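Local coordinates for putative extracellular solute-binding protein (Bordetella bronchiseptica, PDB 4P56) that binds mandelate and probably delivers this or a related organic acid to a TRAP transporter in the periplasm, at residues Lys168-Gly173 with Val207-Glu212; Gly174-Val179 with Gly232-Thr237; Lys190-Ser195 with Val215-Asp220. All blocks are in the same frame, centred on the assembly; numbering follows the deposited sequence.

Contact 1: Lys168-Gly173 with Val207-Glu212; sequences KIRVGG and VFFPAE. With RMN ((R)-mandelic acid), chain D.
Arg170 reaches from strand 168-171 across Val207 to the carbonyl of Phe208 and the carboxylate of (R)-mandelic acid. Its chain bends at chi2 and chi3, which carries the guanidinium back over the neighbouring parallel strand. NH1 bonds to O12 of the ligand at 2.8 Å, nearly straight at 174°. NH2 bonds to O11 at 2.7 Å. The carboxylate carbon lies in the guanidinium plane, so the two flat groups meet edge to edge. NH2 also makes a weak, bent bond to Phe208 O (3.0 Å, 129°). Phe209 CZ lies over one face of the guanidinium. The cation-pi contact with the Phe209 ring is off-centre, with CZ of Arg170 4.6 Å from the ring centroid. NH1 has a further partner in Lys190 O, whereas the buried NE has none in the model.

The strands themselves pair through Phe208 N and Arg170 O at 3.1 Å. The tightest apolar packing is next to this bond. CG2 of Ile169 sits over one face of the Phe208 ring, 3.5 Å from CD1, and Val171 CG1 touches CD2 less closely. Toward the ligand the packing gives way to water: one molecule accepts from Gly172 N and donates to Phe208 O and to mandelate O11. At the other end, Lys168 is exposed and makes no side-chain contact with 207-212.

An arginine on the sheet that pairs with the ligand carboxylate through two N-H groups is the hallmark of the binding site in TRAP solute-binding proteins.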
loop_
_atom_site.group_PDB
_atom_site.type_symbol
_atom_site.label_atom_id
_atom_site.label_comp_id
_atom_site.label_asym_id
_atom_site.label_seq_id
_atom_site.Cartn_x
_atom_site.Cartn_y
_atom_site.Cartn_z
ATOM N N LYS A 168 -13.093 16.264 -5.442
ATOM C CA LYS A 168 -12.386 16.160 -4.183
ATOM C C LYS A 168 -12.253 14.684 -3.862
ATOM O O LYS A 168 -13.243 13.983 -3.570
ATOM C CB LYS A 168 -13.126 16.928 -3.090
ATOM C CG LYS A 168 -13.307 18.389 -3.391
ATOM C CD LYS A 168 -13.977 19.136 -2.238
ATOM C CE LYS A 168 -14.255 20.606 -2.585
ATOM N NZ LYS A 168 -15.206 20.704 -3.721
ATOM N N ILE A 169 -11.026 14.196 -3.963
ATOM C CA ILE A 169 -10.760 12.770 -3.868
ATOM C C ILE A 169 -9.908 12.427 -2.661
ATOM O O ILE A 169 -8.765 12.894 -2.530
ATOM C CB ILE A 169 -9.996 12.271 -5.111
ATOM C CG1 ILE A 169 -10.798 12.529 -6.398
ATOM C CG2 ILE A 169 -9.735 10.777 -4.985
ATOM C CD1 ILE A 169 -12.163 11.804 -6.438
ATOM N N ARG A 170 -10.459 11.607 -1.774
ATOM C CA ARG A 170 -9.687 11.106 -0.653
ATOM C C ARG A 170 -8.568 10.219 -1.183
ATOM O O ARG A 170 -8.818 9.192 -1.816
ATOM C CB ARG A 170 -10.602 10.284 0.267
ATOM C CG ARG A 170 -10.099 10.071 1.690
ATOM C CD ARG A 170 -8.778 9.297 1.861
ATOM N NE ARG A 170 -8.606 8.155 0.979
ATOM C CZ ARG A 170 -7.657 7.220 1.108
ATOM N NH1 ARG A 170 -6.813 7.210 2.137
ATOM N NH2 ARG A 170 -7.573 6.258 0.204
ATOM N N VAL A 171 -7.329 10.605 -0.914
ATOM C CA VAL A 171 -6.187 9.775 -1.229
ATOM C C VAL A 171 -5.324 9.530 0.007
ATOM O O VAL A 171 -5.348 10.309 0.949
ATOM C CB VAL A 171 -5.322 10.448 -2.321
ATOM C CG1 VAL A 171 -6.133 10.629 -3.603
ATOM C CG2 VAL A 171 -4.827 11.804 -1.837
ATOM N N GLY A 172 -4.557 8.442 0.020
ATOM C CA GLY A 172 -3.661 8.204 1.132
ATOM C C GLY A 172 -2.579 9.271 1.239
ATOM O O GLY A 172 -2.206 9.726 2.328
ATOM N N GLY A 173 -2.095 9.697 0.081
ATOM C CA GLY A 173 -0.940 10.560 -0.021
ATOM C C GLY A 173 -0.072 9.993 -1.130
ATOM O O GLY A 173 -0.559 9.217 -1.957
ATOM N N VAL A 207 -12.864 8.627 -3.957
ATOM C CA VAL A 207 -11.758 8.022 -3.231
ATOM C C VAL A 207 -10.948 7.161 -4.164
ATOM O O VAL A 207 -11.498 6.515 -5.060
ATOM C CB VAL A 207 -12.231 7.193 -1.999
ATOM C CG1 VAL A 207 -13.210 6.108 -2.389
ATOM C CG2 VAL A 207 -11.043 6.563 -1.287
ATOM N N PHE A 208 -9.639 7.196 -3.976
ATOM C CA PHE A 208 -8.732 6.295 -4.689
ATOM C C PHE A 208 -8.481 5.166 -3.690
ATOM O O PHE A 208 -7.939 5.395 -2.608
ATOM C CB PHE A 208 -7.395 6.991 -5.075
ATOM C CG PHE A 208 -7.462 7.863 -6.317
ATOM C CD1 PHE A 208 -8.638 8.078 -6.991
ATOM C CD2 PHE A 208 -6.293 8.495 -6.808
ATOM C CE1 PHE A 208 -8.670 8.873 -8.122
ATOM C CE2 PHE A 208 -6.326 9.271 -7.922
ATOM C CZ PHE A 208 -7.525 9.466 -8.587
ATOM N N PHE A 209 -8.942 3.964 -4.027
ATOM C CA PHE A 209 -8.742 2.771 -3.199
ATOM C C PHE A 209 -8.592 1.559 -4.122
ATOM O O PHE A 209 -9.030 1.607 -5.280
ATOM C CB PHE A 209 -9.990 2.519 -2.362
ATOM C CG PHE A 209 -9.888 2.933 -0.911
ATOM C CD1 PHE A 209 -8.675 3.031 -0.259
ATOM C CD2 PHE A 209 -11.040 3.152 -0.193
ATOM C CE1 PHE A 209 -8.617 3.372 1.082
ATOM C CE2 PHE A 209 -10.986 3.506 1.159
ATOM C CZ PHE A 209 -9.768 3.608 1.785
ATOM N N PRO A 210 -8.001 0.465 -3.612
ATOM C CA PRO A 210 -8.103 -0.805 -4.325
ATOM C C PRO A 210 -9.502 -1.387 -4.113
ATOM O O PRO A 210 -10.268 -0.864 -3.306
ATOM C CB PRO A 210 -7.053 -1.672 -3.648
ATOM C CG PRO A 210 -7.094 -1.207 -2.218
ATOM C CD PRO A 210 -7.373 0.290 -2.288
ATOM N N ALA A 211 -9.848 -2.416 -4.867
ATOM C CA ALA A 211 -11.199 -2.946 -4.837
ATOM C C ALA A 211 -11.696 -3.323 -3.432
ATOM O O ALA A 211 -12.817 -3.042 -3.086
ATOM C CB ALA A 211 -11.291 -4.127 -5.740
ATOM N N GLU A 212 -10.862 -3.994 -2.644
ATOM C CA GLU A 212 -11.310 -4.569 -1.377
ATOM C C GLU A 212 -11.836 -3.498 -0.422
ATOM O O GLU A 212 -12.751 -3.740 0.370
ATOM C CB GLU A 212 -10.176 -5.379 -0.705
ATOM C CG GLU A 212 -9.024 -4.547 -0.097
ATOM C CD GLU A 212 -9.395 -3.949 1.288
ATOM O OE1 GLU A 212 -8.860 -2.878 1.633
ATOM O OE2 GLU A 212 -10.246 -4.529 1.979
HETATM C C1 RMN D . -4.582 2.134 2.129
HETATM C C2 RMN D . -4.450 1.709 3.442
HETATM C C3 RMN D . -5.199 0.649 3.919
HETATM C C4 RMN D . -6.123 0.023 3.100
HETATM C C5 RMN D . -6.269 0.453 1.784
HETATM C C6 RMN D . -5.496 1.500 1.310
HETATM C C7 RMN D . -3.778 3.299 1.620
HETATM C C10 RMN D . -4.683 4.489 1.496
HETATM O O8 RMN D . -3.265 3.089 0.360
HETATM O O11 RMN D . -5.334 4.734 0.424
HETATM O O12 RMN D . -4.850 5.238 2.505
HETATM O O HOH W 1 -5.222 6.645 -2.169
#

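Contact 2: Gly174-Val179 with Gly232-Thr237. With RMN ((R)-mandelic acid), chain D.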
loop_
_atom_site.group_PDB
_atom_site.type_symbol
_atom_site.label_atom_id
_atom_site.label_comp_id
_atom_site.label_asym_id
_atom_site.label_seq_id
_atom_site.Cartn_x
_atom_site.Cartn_y
_atom_site.Cartn_z
ATOM N N GLY A 174 1.212 10.345 -1.153
ATOM C CA GLY A 174 2.133 9.706 -2.091
ATOM C C GLY A 174 1.645 9.697 -3.545
ATOM O O GLY A 174 1.124 10.704 -4.053
HETATM N N MSE A 175 1.825 8.559 -4.207
HETATM C CA MSE A 175 1.524 8.420 -5.624
HETATM C C MSE A 175 0.047 8.712 -5.894
HETATM O O MSE A 175 -0.286 9.365 -6.874
HETATM C CB MSE A 175 1.881 7.015 -6.071
HETATM C CG MSE A 175 1.631 6.707 -7.543
HETATM SE SE MSE A 175 2.622 7.908 -8.774
HETATM C CE MSE A 175 4.476 7.496 -8.217
ATOM N N ALA A 176 -0.835 8.257 -5.001
ATOM C CA ALA A 176 -2.257 8.452 -5.208
ATOM C C ALA A 176 -2.519 9.945 -5.332
ATOM O O ALA A 176 -3.268 10.394 -6.194
ATOM C CB ALA A 176 -3.060 7.850 -4.058
ATOM N N ALA A 177 -1.884 10.712 -4.453
ATOM C CA ALA A 177 -2.018 12.154 -4.436
ATOM C C ALA A 177 -1.390 12.769 -5.681
ATOM O O ALA A 177 -1.961 13.695 -6.281
ATOM C CB ALA A 177 -1.382 12.709 -3.171
ATOM N N ASP A 178 -0.223 12.254 -6.079
ATOM C CA ASP A 178 0.482 12.778 -7.270
ATOM C C ASP A 178 -0.435 12.580 -8.475
ATOM O O ASP A 178 -0.601 13.484 -9.298
ATOM C CB ASP A 178 1.797 12.031 -7.546
ATOM C CG ASP A 178 2.900 12.341 -6.530
ATOM O OD1 ASP A 178 2.868 13.426 -5.892
ATOM O OD2 ASP A 178 3.805 11.481 -6.371
ATOM N N VAL A 179 -1.006 11.384 -8.590
ATOM C CA VAL A 179 -1.918 11.098 -9.691
ATOM C C VAL A 179 -3.170 11.990 -9.640
ATOM O O VAL A 179 -3.540 12.593 -10.646
ATOM C CB VAL A 179 -2.337 9.601 -9.779
ATOM C CG1 VAL A 179 -3.423 9.395 -10.856
ATOM C CG2 VAL A 179 -1.136 8.700 -10.063
ATOM N N GLY A 232 -3.757 -0.897 -12.912
ATOM C CA GLY A 232 -4.015 0.026 -11.826
ATOM C C GLY A 232 -3.778 1.490 -12.164
ATOM O O GLY A 232 -2.888 1.846 -12.922
ATOM N N LEU A 233 -4.580 2.354 -11.560
ATOM C CA LEU A 233 -4.384 3.780 -11.706
ATOM C C LEU A 233 -3.166 4.230 -10.919
ATOM O O LEU A 233 -2.496 5.209 -11.285
ATOM C CB LEU A 233 -5.629 4.532 -11.241
ATOM C CG LEU A 233 -5.570 6.062 -11.303
ATOM C CD1 LEU A 233 -5.298 6.550 -12.732
ATOM C CD2 LEU A 233 -6.832 6.692 -10.767
ATOM N N TYR A 234 -2.883 3.508 -9.842
ATOM C CA TYR A 234 -1.768 3.810 -8.934
ATOM C C TYR A 234 -1.799 2.639 -7.935
ATOM O O TYR A 234 -2.688 1.762 -7.984
ATOM C CB TYR A 234 -2.005 5.140 -8.168
ATOM C CG TYR A 234 -3.040 4.888 -7.123
ATOM C CD1 TYR A 234 -4.367 4.838 -7.468
ATOM C CD2 TYR A 234 -2.684 4.578 -5.807
ATOM C CE1 TYR A 234 -5.329 4.490 -6.556
ATOM C CE2 TYR A 234 -3.641 4.258 -4.878
ATOM C CZ TYR A 234 -4.970 4.202 -5.264
ATOM O OH TYR A 234 -5.974 3.858 -4.380
ATOM N N SER A 235 -0.823 2.581 -7.052
ATOM C CA SER A 235 -0.910 1.662 -5.933
ATOM C C SER A 235 -0.206 2.324 -4.742
ATOM O O SER A 235 0.167 3.492 -4.818
ATOM C CB SER A 235 -0.294 0.308 -6.309
ATOM O OG SER A 235 -0.423 -0.593 -5.231
ATOM N N ASP A 236 -0.029 1.585 -3.659
ATOM C CA ASP A 236 0.590 2.112 -2.432
ATOM C C ASP A 236 1.364 0.958 -1.822
ATOM O O ASP A 236 1.007 -0.218 -2.032
ATOM C CB ASP A 236 -0.467 2.611 -1.443
ATOM C CG ASP A 236 0.140 3.156 -0.149
ATOM O OD1 ASP A 236 1.282 3.710 -0.159
ATOM O OD2 ASP A 236 -0.533 3.008 0.903
ATOM N N THR A 237 2.447 1.285 -1.116
ATOM C CA THR A 237 3.264 0.262 -0.472
ATOM C C THR A 237 3.189 0.503 1.017
ATOM O O THR A 237 3.068 1.637 1.441
ATOM C CB THR A 237 4.733 0.281 -0.960
ATOM O OG1 THR A 237 5.260 1.612 -0.927
ATOM C CG2 THR A 237 4.831 -0.236 -2.426
HETATM C C1 RMN D . -4.582 2.134 2.129
HETATM C C2 RMN D . -4.450 1.709 3.442
HETATM C C3 RMN D . -5.199 0.649 3.919
HETATM C C4 RMN D . -6.123 0.023 3.100
HETATM C C5 RMN D . -6.269 0.453 1.784
HETATM C C6 RMN D . -5.496 1.500 1.310
HETATM C C7 RMN D . -3.778 3.299 1.620
HETATM C C10 RMN D . -4.683 4.489 1.496
HETATM O O8 RMN D . -3.265 3.089 0.360
HETATM O O11 RMN D . -5.334 4.734 0.424
HETATM O O12 RMN D . -4.850 5.238 2.505
HETATM O O HOH W 2 -0.193 5.751 -3.146
#
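Tyr234 has the most surface buried here, and its ring lies against the first turn of helix 174-182. The methyl CB of Ala176 sits over one face of that ring, 4.0 Å from the centroid and 27° off the normal. This is a CH-pi contact; the nearest ring atoms, CD2 and CE2, are both 3.7 Å from CB. CG of Tyr234 takes the position between the backbone N and the carbonyl carbon (chi1 74°), which directs the ring toward the helix.

Val179 comes next, one turn further along. Its two methyls divide the work. CG1 packs on Leu233 CD1 at 3.9 Å, where the two side chains meet at a slant. CG2 faces Tyr234 CB at 4.1 Å and lies close to the carbonyl O of Leu233, a buried atom with no partner in the model.

Ala176 is third. Its backbone N takes part as well: a water accepts from it at 3.2 Å and donates to Ser235 O at 2.8 Å. This water links the start of the helix to the irregular 232-237 segment. Next to it, CG of Met175 (present as selenomethionine) comes 4.0 Å from Tyr234 CB, and the two side chains run past each other in opposite directions. Phe310 of helix 310-320 touches both Met175 and Val179.

Beyond the packing, Asp236 turns to the ligand. Its OD2 accepts from the mandelate hydroxyl O8 at 2.8 Å and is also hydrogen-bonded to Ser91 OG.

The chemistry is therefore split. Apolar groups and one water join the helix to the loop, while the carboxylate at the end of the loop recognises the alpha-hydroxyl of mandelate.

Contact 3: Lys190-Ser195 with Val215-Asp220. With RMN ((R)-mandelic acid), chain D.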
loop_
_atom_site.group_PDB
_atom_site.type_symbol
_atom_site.label_atom_id
_atom_site.label_comp_id
_atom_site.label_asym_id
_atom_site.label_seq_id
_atom_site.Cartn_x
_atom_site.Cartn_y
_atom_site.Cartn_z
ATOM N N LYS A 190 -5.704 11.946 3.498
ATOM C CA LYS A 190 -6.020 11.516 4.855
ATOM C C LYS A 190 -5.915 9.986 4.913
ATOM O O LYS A 190 -6.092 9.298 3.901
ATOM C CB LYS A 190 -7.428 11.957 5.271
ATOM C CG LYS A 190 -7.657 13.465 5.284
ATOM C CD LYS A 190 -6.897 14.126 6.419
ATOM C CE LYS A 190 -7.336 15.558 6.648
ATOM N NZ LYS A 190 -6.300 16.282 7.428
ATOM N N PRO A 191 -5.635 9.438 6.106
ATOM C CA PRO A 191 -5.493 7.989 6.224
ATOM C C PRO A 191 -6.786 7.268 5.868
ATOM O O PRO A 191 -7.859 7.842 6.016
ATOM C CB PRO A 191 -5.170 7.784 7.706
ATOM C CG PRO A 191 -4.653 9.072 8.171
ATOM C CD PRO A 191 -5.292 10.139 7.354
ATOM N N ALA A 192 -6.659 6.020 5.436
ATOM C CA ALA A 192 -7.792 5.215 4.971
ATOM C C ALA A 192 -9.029 5.223 5.884
ATOM O O ALA A 192 -10.138 5.395 5.393
ATOM C CB ALA A 192 -7.341 3.806 4.740
ATOM N N PRO A 193 -8.852 5.049 7.193
ATOM C CA PRO A 193 -10.069 4.998 8.022
ATOM C C PRO A 193 -10.916 6.271 7.992
ATOM O O PRO A 193 -12.051 6.228 8.467
ATOM C CB PRO A 193 -9.524 4.797 9.437
ATOM C CG PRO A 193 -8.171 4.186 9.241
ATOM C CD PRO A 193 -7.642 4.835 7.988
ATOM N N GLU A 194 -10.391 7.381 7.476
ATOM C CA GLU A 194 -11.196 8.585 7.394
ATOM C C GLU A 194 -12.150 8.594 6.189
ATOM O O GLU A 194 -12.961 9.513 6.050
ATOM C CB GLU A 194 -10.330 9.849 7.381
ATOM C CG GLU A 194 -9.556 10.073 8.668
ATOM C CD GLU A 194 -8.993 11.475 8.801
ATOM O OE1 GLU A 194 -9.670 12.449 8.410
ATOM O OE2 GLU A 194 -7.859 11.597 9.313
ATOM N N SER A 195 -12.047 7.591 5.319
ATOM C CA SER A 195 -12.743 7.631 4.038
ATOM C C SER A 195 -14.278 7.602 4.210
ATOM O O SER A 195 -15.008 8.315 3.526
ATOM C CB SER A 195 -12.229 6.495 3.117
ATOM O OG SER A 195 -12.547 5.201 3.635
ATOM N N VAL A 215 -15.417 -2.394 0.143
ATOM C CA VAL A 215 -16.246 -3.215 1.007
ATOM C C VAL A 215 -15.780 -3.120 2.455
ATOM O O VAL A 215 -16.609 -2.987 3.366
ATOM C CB VAL A 215 -16.251 -4.686 0.545
ATOM C CG1 VAL A 215 -17.081 -5.550 1.471
ATOM C CG2 VAL A 215 -16.785 -4.775 -0.842
ATOM N N SER A 216 -14.469 -3.178 2.687
ATOM C CA SER A 216 -14.008 -3.273 4.075
ATOM C C SER A 216 -14.228 -1.952 4.805
ATOM O O SER A 216 -14.434 -1.939 5.998
ATOM C CB SER A 216 -12.543 -3.736 4.156
ATOM O OG SER A 216 -11.705 -2.845 3.469
ATOM N N PHE A 217 -14.214 -0.842 4.076
ATOM C CA PHE A 217 -14.472 0.463 4.676
ATOM C C PHE A 217 -15.965 0.862 4.593
ATOM O O PHE A 217 -16.354 1.975 4.961
ATOM C CB PHE A 217 -13.549 1.501 4.051
ATOM C CG PHE A 217 -12.110 1.363 4.495
ATOM C CD1 PHE A 217 -11.662 1.987 5.653
ATOM C CD2 PHE A 217 -11.224 0.593 3.780
ATOM C CE1 PHE A 217 -10.338 1.859 6.064
ATOM C CE2 PHE A 217 -9.894 0.446 4.196
ATOM C CZ PHE A 217 -9.460 1.081 5.334
ATOM N N LYS A 218 -16.785 -0.075 4.123
ATOM C CA LYS A 218 -18.238 0.058 4.111
ATOM C C LYS A 218 -18.699 1.221 3.260
ATOM O O LYS A 218 -19.596 1.977 3.648
ATOM C CB LYS A 218 -18.785 0.209 5.538
ATOM C CG LYS A 218 -18.520 -0.994 6.431
ATOM C CD LYS A 218 -18.850 -0.668 7.882
ATOM C CE LYS A 218 -17.896 -1.347 8.862
ATOM N NZ LYS A 218 -18.248 -2.775 9.132
ATOM N N LEU A 219 -18.098 1.361 2.086
ATOM C CA LEU A 219 -18.406 2.470 1.196
ATOM C C LEU A 219 -19.397 2.108 0.092
ATOM O O LEU A 219 -19.776 2.966 -0.701
ATOM C CB LEU A 219 -17.117 2.961 0.534
ATOM C CG LEU A 219 -15.960 3.315 1.470
ATOM C CD1 LEU A 219 -14.747 3.786 0.686
ATOM C CD2 LEU A 219 -16.383 4.376 2.436
ATOM N N ASP A 220 -19.845 0.858 0.034
ATOM C CA ASP A 220 -20.579 0.416 -1.144
ATOM C C ASP A 220 -22.059 0.807 -1.153
ATOM O O ASP A 220 -22.781 0.478 -2.094
ATOM C CB ASP A 220 -20.412 -1.091 -1.369
ATOM C CG ASP A 220 -20.677 -1.914 -0.130
ATOM O OD1 ASP A 220 -20.261 -1.516 0.989
ATOM O OD2 ASP A 220 -21.294 -2.983 -0.293
HETATM C C1 RMN D . -4.582 2.134 2.129
HETATM C C2 RMN D . -4.450 1.709 3.442
HETATM C C3 RMN D . -5.199 0.649 3.919
HETATM C C4 RMN D . -6.123 0.023 3.100
HETATM C C5 RMN D . -6.269 0.453 1.784
HETATM C C6 RMN D . -5.496 1.500 1.310
HETATM C C7 RMN D . -3.778 3.299 1.620
HETATM C C10 RMN D . -4.683 4.489 1.496
HETATM O O8 RMN D . -3.265 3.089 0.360
HETATM O O11 RMN D . -5.334 4.734 0.424
HETATM O O12 RMN D . -4.850 5.238 2.505
#
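The Phe217 ring presents its edge to (R)-mandelic acid, with ligand atom C4 near the ring plane and 3.9 Å from CE2. Ala192 CB, Pro193 N and Ser195 OG all approach the ring obliquely. The closest of them is Ala192 CB, 3.5 Å from CZ. Pro193 N lies 3.7 Å from CE1. With CG anti to its own carbonyl carbon (chi1 -72°), the ring extends toward the 190-195 turn.

Ser195 OG lies 3.9 Å from both Phe217 CB and Leu219 CD1. Its polar need is met within its own turn. It donates to Ala192 O at 3.0 Å, almost in line with the carbonyl, and Ser195 N donates to the same oxygen. Ala192 O is thus gripped by two donors, and the OG bond holds the hydroxyl beside Phe217 and Leu219.

Phe217 also meets the ring of Phe209, with the planes about 25° apart. Ala192 N is hydrogen-bonded to Tyr94 OH. A Schellman motif with Lys218 as its C-prime residue ends helix 211-216. The contact thus joins the end of that helix to the turn between strand 186-189 and helix 195-200, with Phe209 of strand 206-210 touching Ala192, Ser195 and Leu219.

How the contacts relate
The three contacts line different sides of one mandelate site. Contact 1 binds the carboxylate, contact 2 the hydroxyl, and contact 3 meets the phenyl ring. Contact 1 is the hub. Its centre is about 9 Å from that of contact 2 and about 8 Å from that of contact 3. Tyr234 OH of contact 2 is 3.1 Å from Phe208 O, a probable hydrogen bond. Lys190 N of contact 3 is 3.1 Å from Val171 O of contact 1, also a probable hydrogen bond. Contacts 2 and 3 do not touch; their nearest atoms are about 8 Å apart, yet both reach the ligand. Tyr94 OH also bonds to mandelate.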